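Probable glutathione reductase (Sinorhizobium meliloti, PDB 4DNA) probably catalyses the NADPH-dependent reduction of glutathione disulfide to glutathione, as an FAD-binding homodimeric oxidoreductase. Local coordinates at residues A25-Y39 against L103-A115. Sequence-based numbering, arbitrary orientation.
Sequences AALGKKVAIAEEFRY and LANAGAEILDTRA. With FAD (flavin-adenine dinucleotide), chain C.
Glu36 lies alongside Arg114, both side chains pointing the same way, its CB packed on Arg114 CB at 3.6 Å. Glu36 CG sits between the backbone N and the carbonyl carbon (chi1 72°) and packs against the adenine at FAD C4A, 3.7 Å away; the rest of the chain is extended, which carries the carboxylate along the arginine methylenes. There OE1 forms a salt bridge with Arg114 NH1 at 3.3 Å, lying in the guanidinium plane while the nitrogen comes from above the carboxylate plane. Arg114 NE also pairs with Glu116 OE2, and NH2 donates to Gly272 O. FAD N6A lies over one guanidinium face, offset toward its rim, and Ala115 N donates to FAD N1A at 3.2 Å. An alanine in place of Glu36 would probably leave Arg114 NH1 without this carboxylate and the adenine without the CG contact. Glu35, its bend at chi2 turning the carboxylate to the diol, accepts from both hydroxyls of the adenosine ribose, O3B to OE1 at 2.6 Å and O2B to OE2.

Strand 109-112 runs parallel to strand 31-35 as the outermost strand of the five-stranded parallel sheet, Rossmann-type; Ile33 N donates to Glu109 O at 3.0 Å. Tyr39 OH lies 2.8 Å from Leu111 O, with Glu35 CB over one ring face. Polar recognition of the adenosine thus rests on Glu35 and Ala115 N, while Arg114 packs its face on the amino group.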
ATOM      1  N   ALA A  25     -32.252  -4.122 -14.419  1.00 85.25           N
ATOM      2  CA  ALA A  25     -32.510  -4.210 -15.856  1.00 86.96           C
ATOM      3  C   ALA A  25     -31.900  -5.487 -16.414  1.00 88.93           C
ATOM      4  O   ALA A  25     -32.534  -6.195 -17.200  1.00 90.44           O
ATOM      5  CB  ALA A  25     -31.949  -2.994 -16.574  1.00 84.85           C
ATOM      6  N   ALA A  26     -30.674  -5.776 -15.977  1.00 86.61           N
ATOM      7  CA  ALA A  26     -29.965  -6.995 -16.356  1.00 87.90           C
ATOM      8  C   ALA A  26     -30.650  -8.275 -15.844  1.00 89.94           C
ATOM      9  O   ALA A  26     -30.118  -9.376 -16.012  1.00 92.21           O
ATOM     10  CB  ALA A  26     -28.516  -6.932 -15.887  1.00 87.09           C
ATOM     11  N   LEU A  27     -31.816  -8.128 -15.211  1.00 89.90           N
ATOM     12  CA  LEU A  27     -32.664  -9.274 -14.845  1.00 92.23           C
ATOM     13  C   LEU A  27     -33.964  -9.299 -15.667  1.00 92.11           C
ATOM     14  O   LEU A  27     -34.932  -9.955 -15.288  1.00 92.71           O
ATOM     15  CB  LEU A  27     -32.962  -9.296 -13.333  1.00 88.80           C
ATOM     16  CG  LEU A  27     -31.887  -9.834 -12.378  1.00 84.80           C
ATOM     17  CD1 LEU A  27     -32.240  -9.499 -10.940  1.00 82.19           C
ATOM     18  CD2 LEU A  27     -31.679 -11.335 -12.529  1.00 84.71           C
ATOM     19  N   GLY A  28     -33.970  -8.577 -16.786  1.00 92.41           N
ATOM     20  CA  GLY A  28     -35.124  -8.516 -17.676  1.00 94.14           C
ATOM     21  C   GLY A  28     -36.329  -7.818 -17.073  1.00 94.83           C
ATOM     22  O   GLY A  28     -37.472  -8.174 -17.381  1.00 97.56           O
ATOM     23  N   LYS A  29     -36.078  -6.835 -16.211  1.00 92.52           N
ATOM     24  CA  LYS A  29     -37.142  -6.018 -15.629  1.00 92.95           C
ATOM     25  C   LYS A  29     -37.258  -4.710 -16.401  1.00 91.60           C
ATOM     26  O   LYS A  29     -36.250  -4.135 -16.822  1.00 91.30           O
ATOM     27  CB  LYS A  29     -36.865  -5.702 -14.148  1.00 91.09           C
ATOM     28  CG  LYS A  29     -36.636  -6.901 -13.229  1.00 90.88           C
ATOM     29  CD  LYS A  29     -37.932  -7.601 -12.837  1.00 93.48           C
ATOM     30  CE  LYS A  29     -37.655  -8.853 -12.009  1.00 91.91           C
ATOM     31  NZ  LYS A  29     -38.830  -9.766 -11.916  1.00 92.43           N
ATOM     32  N   LYS A  30     -38.488  -4.246 -16.589  1.00 91.32           N
ATOM     33  CA  LYS A  30     -38.721  -2.900 -17.096  1.00 93.69           C
ATOM     34  C   LYS A  30     -38.222  -1.886 -16.058  1.00 91.59           C
ATOM     35  O   LYS A  30     -38.854  -1.703 -15.012  1.00 91.76           O
ATOM     36  CB  LYS A  30     -40.211  -2.691 -17.348  1.00 97.29           C
ATOM     37  CG  LYS A  30     -40.727  -3.169 -18.694  1.00 99.79           C
ATOM     38  CD  LYS A  30     -41.059  -1.978 -19.578  1.00 98.60           C
ATOM     39  CE  LYS A  30     -42.475  -2.078 -20.119  1.00 99.01           C
ATOM     40  NZ  LYS A  30     -43.032  -0.722 -20.373  1.00 99.08           N
ATOM     41  N   VAL A  31     -37.091  -1.243 -16.337  1.00 88.18           N
ATOM     42  CA  VAL A  31     -36.510  -0.258 -15.414  1.00 87.03           C
ATOM     43  C   VAL A  31     -36.447   1.114 -16.079  1.00 86.37           C
ATOM     44  O   VAL A  31     -36.212   1.207 -17.282  1.00 89.08           O
ATOM     45  CB  VAL A  31     -35.081  -0.668 -14.951  1.00 85.63           C
ATOM     46  CG1 VAL A  31     -34.497   0.335 -13.967  1.00 82.86           C
ATOM     47  CG2 VAL A  31     -35.073  -2.059 -14.331  1.00 86.77           C
ATOM     48  N   ALA A  32     -36.659   2.173 -15.309  1.00 85.29           N
ATOM     49  CA  ALA A  32     -36.413   3.535 -15.785  1.00 86.16           C
ATOM     50  C   ALA A  32     -35.563   4.327 -14.777  1.00 83.89           C
ATOM     51  O   ALA A  32     -35.694   4.136 -13.566  1.00 83.11           O
ATOM     52  CB  ALA A  32     -37.728   4.244 -16.063  1.00 87.17           C
ATOM     53  N   ILE A  33     -34.691   5.204 -15.267  1.00 82.65           N
ATOM     54  CA  ILE A  33     -33.830   5.989 -14.373  1.00 80.53           C
ATOM     55  C   ILE A  33     -33.675   7.452 -14.804  1.00 81.00           C
ATOM     56  O   ILE A  33     -33.445   7.745 -15.981  1.00 82.69           O
ATOM     57  CB  ILE A  33     -32.449   5.302 -14.137  1.00 80.30           C
ATOM     58  CG1 ILE A  33     -31.553   6.152 -13.211  1.00 78.08           C
ATOM     59  CG2 ILE A  33     -31.765   4.957 -15.456  1.00 79.79           C
ATOM     60  CD1 ILE A  33     -30.442   5.392 -12.513  1.00 75.24           C
ATOM     61  N   ALA A  34     -33.802   8.358 -13.839  1.00 80.17           N
ATOM     62  CA  ALA A  34     -33.727   9.789 -14.105  1.00 81.94           C
ATOM     63  C   ALA A  34     -32.605  10.485 -13.335  1.00 81.49           C
ATOM     64  O   ALA A  34     -32.535  10.390 -12.103  1.00 79.76           O
ATOM     65  CB  ALA A  34     -35.062  10.440 -13.789  1.00 82.01           C
ATOM     66  N   GLU A  35     -31.733  11.186 -14.060  1.00 81.01           N
ATOM     67  CA  GLU A  35     -30.731  12.043 -13.422  1.00 79.58           C
ATOM     68  C   GLU A  35     -30.910  13.499 -13.855  1.00 81.59           C
ATOM     69  O   GLU A  35     -30.957  13.798 -15.052  1.00 83.07           O
ATOM     70  CB  GLU A  35     -29.304  11.545 -13.698  1.00 78.46           C
ATOM     71  CG  GLU A  35     -28.199  12.551 -13.399  1.00 78.69           C
ATOM     72  CD  GLU A  35     -27.931  12.748 -11.908  1.00 75.10           C
ATOM     73  OE1 GLU A  35     -27.626  11.751 -11.223  1.00 74.25           O
ATOM     74  OE2 GLU A  35     -27.992  13.902 -11.416  1.00 73.65           O
ATOM     75  N   GLU A  36     -31.000  14.394 -12.870  1.00 80.53           N
ATOM     76  CA  GLU A  36     -31.255  15.820 -13.092  1.00 81.28           C
ATOM     77  C   GLU A  36     -30.005  16.661 -13.403  1.00 82.15           C
ATOM     78  O   GLU A  36     -30.057  17.902 -13.436  1.00 82.27           O
ATOM     79  CB  GLU A  36     -31.955  16.412 -11.867  1.00 81.05           C
ATOM     80  CG  GLU A  36     -31.080  16.582 -10.631  1.00 79.70           C
ATOM     81  CD  GLU A  36     -31.730  17.471  -9.581  1.00 80.94           C
ATOM     82  OE1 GLU A  36     -32.770  18.110  -9.892  1.00 82.28           O
ATOM     83  OE2 GLU A  36     -31.206  17.539  -8.449  1.00 76.02           O
ATOM     84  N   PHE A  37     -28.878  15.997 -13.617  1.00 80.97           N
ATOM     85  CA  PHE A  37     -27.619  16.707 -13.746  1.00 80.43           C
ATOM     86  C   PHE A  37     -26.655  15.877 -14.594  1.00 80.53           C
ATOM     87  O   PHE A  37     -26.651  16.016 -15.826  1.00 82.83           O
ATOM     88  CB  PHE A  37     -27.069  17.096 -12.350  1.00 79.20           C
ATOM     89  CG  PHE A  37     -25.745  17.824 -12.385  1.00 79.36           C
ATOM     90  CD1 PHE A  37     -25.522  18.877 -13.275  1.00 79.66           C
ATOM     91  CD2 PHE A  37     -24.715  17.462 -11.510  1.00 78.60           C
ATOM     92  CE1 PHE A  37     -24.300  19.536 -13.307  1.00 79.16           C
ATOM     93  CE2 PHE A  37     -23.490  18.126 -11.535  1.00 76.51           C
ATOM     94  CZ  PHE A  37     -23.286  19.163 -12.437  1.00 78.12           C
ATOM     95  N   ARG A  38     -25.870  15.007 -13.954  1.00 79.25           N
ATOM     96  CA  ARG A  38     -24.858  14.195 -14.645  1.00 79.53           C
ATOM     97  C   ARG A  38     -24.758  12.779 -14.071  1.00 78.04           C
ATOM     98  O   ARG A  38     -24.538  12.604 -12.867  1.00 77.18           O
ATOM     99  CB  ARG A  38     -23.485  14.879 -14.602  1.00 77.86           C
ATOM    100  CG  ARG A  38     -23.340  16.085 -15.510  1.00 78.48           C
ATOM    101  CD  ARG A  38     -21.926  16.633 -15.473  1.00 72.90           C
ATOM    102  NE  ARG A  38     -21.033  15.963 -16.414  1.00 70.42           N
ATOM    103  CZ  ARG A  38     -19.751  16.283 -16.586  1.00 71.20           C
ATOM    104  NH1 ARG A  38     -19.195  17.265 -15.883  1.00 70.54           N
ATOM    105  NH2 ARG A  38     -19.018  15.621 -17.469  1.00 73.87           N
ATOM    106  N   TYR A  39     -24.926  11.783 -14.945  1.00 79.73           N
ATOM    107  CA  TYR A  39     -24.870  10.362 -14.576  1.00 78.07           C
ATOM    108  C   TYR A  39     -23.505   9.947 -14.010  1.00 77.97           C
ATOM    109  O   TYR A  39     -22.456  10.328 -14.544  1.00 77.75           O
ATOM    110  CB  TYR A  39     -25.280   9.472 -15.763  1.00 77.74           C
ATOM    111  CG  TYR A  39     -26.788   9.323 -15.904  1.00 79.57           C
ATOM    112  CD1 TYR A  39     -27.501   8.387 -15.134  1.00 79.15           C
ATOM    113  CD2 TYR A  39     -27.507  10.123 -16.790  1.00 80.79           C
ATOM    114  CE1 TYR A  39     -28.877   8.258 -15.250  1.00 79.16           C
ATOM    115  CE2 TYR A  39     -28.882   9.995 -16.918  1.00 80.88           C
ATOM    116  CZ  TYR A  39     -29.561   9.066 -16.147  1.00 80.90           C
ATOM    117  OH  TYR A  39     -30.931   8.955 -16.273  1.00 82.71           O
ATOM    118  N   LEU A 103     -25.774   1.222 -18.547  1.00 80.07           N
ATOM    119  CA  LEU A 103     -27.203   1.109 -18.279  1.00 80.00           C
ATOM    120  C   LEU A 103     -27.919   0.621 -19.521  1.00 81.94           C
ATOM    121  O   LEU A 103     -28.623  -0.392 -19.478  1.00 81.34           O
ATOM    122  CB  LEU A 103     -27.785   2.435 -17.791  1.00 79.39           C
ATOM    123  CG  LEU A 103     -27.495   2.722 -16.310  1.00 78.84           C
ATOM    124  CD1 LEU A 103     -27.349   4.209 -16.044  1.00 76.67           C
ATOM    125  CD2 LEU A 103     -28.552   2.125 -15.393  1.00 80.39           C
ATOM    126  N   ALA A 104     -27.697   1.337 -20.623  1.00 82.76           N
ATOM    127  CA  ALA A 104     -28.273   1.021 -21.915  1.00 82.83           C
ATOM    128  C   ALA A 104     -28.053  -0.442 -22.277  1.00 84.52           C
ATOM    129  O   ALA A 104     -29.014  -1.137 -22.600  1.00 86.35           O
ATOM    130  CB  ALA A 104     -27.700   1.937 -22.977  1.00 83.27           C
ATOM    131  N   ASN A 105     -26.804  -0.907 -22.191  1.00 83.55           N
ATOM    132  CA  ASN A 105     -26.453  -2.322 -22.433  1.00 85.14           C
ATOM    133  C   ASN A 105     -27.248  -3.357 -21.637  1.00 84.89           C
ATOM    134  O   ASN A 105     -27.483  -4.459 -22.123  1.00 87.34           O
ATOM    135  CB  ASN A 105     -24.967  -2.577 -22.177  1.00 84.81           C
ATOM    136  CG  ASN A 105     -24.074  -1.867 -23.165  1.00 86.27           C
ATOM    137  OD1 ASN A 105     -24.438  -1.680 -24.327  1.00 86.75           O
ATOM    138  ND2 ASN A 105     -22.890  -1.465 -22.710  1.00 85.65           N
ATOM    139  N   ALA A 106     -27.626  -3.014 -20.410  1.00 83.98           N
ATOM    140  CA  ALA A 106     -28.473  -3.884 -19.591  1.00 84.34           C
ATOM    141  C   ALA A 106     -29.946  -3.783 -20.001  1.00 84.45           C
ATOM    142  O   ALA A 106     -30.735  -4.670 -19.683  1.00 85.20           O
ATOM    143  CB  ALA A 106     -28.303  -3.553 -18.109  1.00 81.44           C
ATOM    144  N   GLY A 107     -30.310  -2.695 -20.684  1.00 85.47           N
ATOM    145  CA  GLY A 107     -31.678  -2.485 -21.168  1.00 87.48           C
ATOM    146  C   GLY A 107     -32.493  -1.387 -20.499  1.00 87.36           C
ATOM    147  O   GLY A 107     -33.545  -0.994 -21.006  1.00 88.78           O
ATOM    148  N   ALA A 108     -32.016  -0.894 -19.361  1.00 85.64           N
ATOM    149  CA  ALA A 108     -32.686   0.176 -18.630  1.00 85.58           C
ATOM    150  C   ALA A 108     -32.881   1.434 -19.485  1.00 86.12           C
ATOM    151  O   ALA A 108     -32.037   1.768 -20.317  1.00 85.89           O
ATOM    152  CB  ALA A 108     -31.909   0.509 -17.370  1.00 83.20           C
ATOM    153  N   GLU A 109     -34.000   2.122 -19.275  1.00 86.02           N
ATOM    154  CA  GLU A 109     -34.289   3.341 -20.012  1.00 86.89           C
ATOM    155  C   GLU A 109     -33.717   4.568 -19.312  1.00 86.98           C
ATOM    156  O   GLU A 109     -34.047   4.851 -18.156  1.00 87.18           O
ATOM    157  CB  GLU A 109     -35.789   3.494 -20.208  1.00 89.61           C
ATOM    158  CG  GLU A 109     -36.161   4.725 -20.998  1.00 90.70           C
ATOM    159  CD  GLU A 109     -37.649   4.862 -21.181  1.00 94.09           C
ATOM    160  OE1 GLU A 109     -38.379   3.936 -20.763  1.00 93.87           O
ATOM    161  OE2 GLU A 109     -38.086   5.891 -21.748  1.00 97.20           O
ATOM    162  N   ILE A 110     -32.865   5.294 -20.028  1.00 87.33           N
ATOM    163  CA  ILE A 110     -32.198   6.481 -19.496  1.00 86.29           C
ATOM    164  C   ILE A 110     -32.928   7.740 -19.952  1.00 87.21           C
ATOM    165  O   ILE A 110     -33.218   7.902 -21.142  1.00 88.58           O
ATOM    166  CB  ILE A 110     -30.724   6.561 -19.959  1.00 84.95           C
ATOM    167  CG1 ILE A 110     -29.976   5.269 -19.619  1.00 84.91           C
ATOM    168  CG2 ILE A 110     -30.023   7.750 -19.322  1.00 83.83           C
ATOM    169  CD1 ILE A 110     -28.714   5.039 -20.426  1.00 83.69           C
ATOM    170  N   LEU A 111     -33.228   8.622 -19.002  1.00 86.33           N
ATOM    171  CA  LEU A 111     -33.797   9.931 -19.308  1.00 87.18           C
ATOM    172  C   LEU A 111     -33.128  10.984 -18.452  1.00 86.51           C
ATOM    173  O   LEU A 111     -32.800  10.729 -17.293  1.00 85.23           O
ATOM    174  CB  LEU A 111     -35.308   9.954 -19.087  1.00 88.45           C
ATOM    175  CG  LEU A 111     -35.859   8.873 -18.169  1.00 87.45           C
ATOM    176  CD1 LEU A 111     -36.810   9.447 -17.140  1.00 88.57           C
ATOM    177  CD2 LEU A 111     -36.541   7.808 -19.005  1.00 89.32           C
ATOM    178  N   ASP A 112     -32.923  12.162 -19.035  1.00 87.45           N
ATOM    179  CA  ASP A 112     -32.237  13.262 -18.357  1.00 86.71           C
ATOM    180  C   ASP A 112     -33.265  14.311 -17.942  1.00 87.01           C
ATOM    181  O   ASP A 112     -33.717  15.135 -18.744  1.00 88.54           O
ATOM    182  CB  ASP A 112     -31.141  13.864 -19.243  1.00 86.71           C
ATOM    183  CG  ASP A 112     -30.317  12.804 -19.961  1.00 87.44           C
ATOM    184  OD1 ASP A 112     -29.199  12.515 -19.505  1.00 86.33           O
ATOM    185  OD2 ASP A 112     -30.790  12.256 -20.979  1.00 90.35           O
ATOM    186  N   THR A 113     -33.631  14.247 -16.670  1.00 85.64           N
ATOM    187  CA  THR A 113     -34.708  15.036 -16.105  1.00 86.91           C
ATOM    188  C   THR A 113     -34.634  14.874 -14.596  1.00 85.44           C
ATOM    189  O   THR A 113     -34.141  13.862 -14.102  1.00 84.36           O
ATOM    190  CB  THR A 113     -36.097  14.561 -16.619  1.00 88.42           C
ATOM    191  OG1 THR A 113     -37.142  15.183 -15.864  1.00 89.20           O
ATOM    192  CG2 THR A 113     -36.255  13.060 -16.505  1.00 87.84           C
ATOM    193  N   ARG A 114     -35.094  15.880 -13.866  1.00 85.23           N
ATOM    194  CA  ARG A 114     -35.387  15.710 -12.453  1.00 84.38           C
ATOM    195  C   ARG A 114     -36.710  14.929 -12.367  1.00 86.42           C
ATOM    196  O   ARG A 114     -37.591  15.092 -13.227  1.00 88.13           O
ATOM    197  CB  ARG A 114     -35.480  17.077 -11.764  1.00 84.02           C
ATOM    198  CG  ARG A 114     -35.856  17.034 -10.294  1.00 84.02           C
ATOM    199  CD  ARG A 114     -36.121  18.423  -9.742  1.00 83.91           C
ATOM    200  NE  ARG A 114     -36.743  18.354  -8.420  1.00 83.56           N
ATOM    201  CZ  ARG A 114     -36.079  18.155  -7.282  1.00 81.76           C
ATOM    202  NH1 ARG A 114     -34.760  17.997  -7.287  1.00 81.25           N
ATOM    203  NH2 ARG A 114     -36.734  18.104  -6.136  1.00 80.67           N
ATOM    204  N   ALA A 115     -36.832  14.063 -11.359  1.00 85.71           N
ATOM    205  CA  ALA A 115     -38.070  13.318 -11.116  1.00 87.34           C
ATOM    206  C   ALA A 115     -38.631  13.603  -9.718  1.00 89.07           C
ATOM    207  O   ALA A 115     -37.881  13.681  -8.735  1.00 85.87           O
ATOM    208  CB  ALA A 115     -37.847  11.828 -11.311  1.00 86.13           C
TER
HETATM  209  PA  FAD C 500     -25.076  10.452  -5.347  1.00 71.98           P
HETATM  210  O1A FAD C 500     -25.038  11.636  -4.396  1.00 70.48           O
HETATM  211  O2A FAD C 500     -23.821   9.789  -5.869  1.00 72.80           O
HETATM  212  O5B FAD C 500     -25.951  10.851  -6.634  1.00 72.78           O
HETATM  213  C5B FAD C 500     -27.384  10.822  -6.642  1.00 72.43           C
HETATM  214  C4B FAD C 500     -27.803  11.544  -7.914  1.00 72.55           C
HETATM  215  O4B FAD C 500     -29.192  11.870  -7.934  1.00 71.01           O
HETATM  216  C3B FAD C 500     -27.041  12.850  -8.038  1.00 72.84           C
HETATM  217  O3B FAD C 500     -26.302  12.828  -9.268  1.00 71.60           O
HETATM  218  C2B FAD C 500     -28.111  13.923  -7.990  1.00 72.62           C
HETATM  219  O2B FAD C 500     -27.783  15.026  -8.836  1.00 72.55           O
HETATM  220  C1B FAD C 500     -29.358  13.189  -8.459  1.00 73.72           C
HETATM  221  N9A FAD C 500     -30.627  13.740  -7.928  1.00 74.97           N
HETATM  222  C8A FAD C 500     -30.767  14.335  -6.729  1.00 75.00           C
HETATM  223  N7A FAD C 500     -32.046  14.714  -6.492  1.00 76.00           N
HETATM  224  C5A FAD C 500     -32.751  14.344  -7.568  1.00 76.74           C
HETATM  225  C6A FAD C 500     -34.169  14.454  -7.945  1.00 78.41           C
HETATM  226  N6A FAD C 500     -35.013  15.059  -7.074  1.00 79.46           N
HETATM  227  N1A FAD C 500     -34.545  13.949  -9.149  1.00 78.97           N
HETATM  228  C2A FAD C 500     -33.648  13.367  -9.982  1.00 78.08           C
HETATM  229  N3A FAD C 500     -32.332  13.235  -9.693  1.00 77.06           N
HETATM  230  C4A FAD C 500     -31.827  13.699  -8.517  1.00 76.58           C
HETATM  231  N1  FAD C 500     -16.917   8.276  -0.674  1.00 64.60           N
HETATM  232  C2  FAD C 500     -15.969   7.313  -0.611  1.00 64.16           C
HETATM  233  O2  FAD C 500     -16.315   6.129  -0.406  1.00 64.41           O
HETATM  234  N3  FAD C 500     -14.662   7.597  -0.763  1.00 64.02           N
HETATM  235  C4  FAD C 500     -14.202   8.844  -0.984  1.00 64.26           C
HETATM  236  O4  FAD C 500     -12.974   9.059  -1.131  1.00 64.22           O
HETATM  237  C4X FAD C 500     -15.185   9.954  -1.057  1.00 64.55           C
HETATM  238  N5  FAD C 500     -14.808  11.232  -1.280  1.00 64.58           N
HETATM  239  C5X FAD C 500     -15.744  12.217  -1.347  1.00 65.29           C
HETATM  240  C6  FAD C 500     -15.354  13.537  -1.576  1.00 65.50           C
HETATM  241  C7  FAD C 500     -16.307  14.559  -1.637  1.00 65.90           C
HETATM  242  C7M FAD C 500     -15.835  15.968  -1.890  1.00 66.33           C
HETATM  243  C8  FAD C 500     -17.761  14.239  -1.474  1.00 66.03           C
HETATM  244  C8M FAD C 500     -18.834  15.292  -1.545  1.00 66.53           C
HETATM  245  C9  FAD C 500     -18.151  12.927  -1.244  1.00 66.02           C
HETATM  246  C9A FAD C 500     -17.202  11.909  -1.171  1.00 65.10           C
HETATM  247  N10 FAD C 500     -17.612  10.580  -0.941  1.00 65.06           N
HETATM  248  C10 FAD C 500     -16.613   9.579  -0.880  1.00 64.81           C
HETATM  249  C1' FAD C 500     -19.044  10.278  -0.763  1.00 65.65           C
HETATM  250  C2' FAD C 500     -19.697   9.678  -2.000  1.00 67.39           C
HETATM  251  O2' FAD C 500     -19.493  10.548  -3.117  1.00 66.91           O
HETATM  252  C3' FAD C 500     -21.186   9.429  -1.752  1.00 69.69           C
HETATM  253  O3' FAD C 500     -21.318   8.726  -0.511  1.00 68.86           O
HETATM  254  C4' FAD C 500     -21.853   8.614  -2.861  1.00 68.81           C
HETATM  255  O4' FAD C 500     -21.867   9.378  -4.073  1.00 70.33           O
HETATM  256  C5' FAD C 500     -23.277   8.240  -2.487  1.00 70.03           C
HETATM  257  O5' FAD C 500     -24.061   8.184  -3.677  1.00 71.78           O
HETATM  258  P   FAD C 500     -25.677   8.181  -3.692  1.00 71.47           P
HETATM  259  O1P FAD C 500     -26.168   6.879  -4.297  1.00 71.86           O
HETATM  260  O2P FAD C 500     -26.203   8.637  -2.351  1.00 71.28           O
HETATM  261  O3P FAD C 500     -26.058   9.317  -4.761  1.00 72.18           O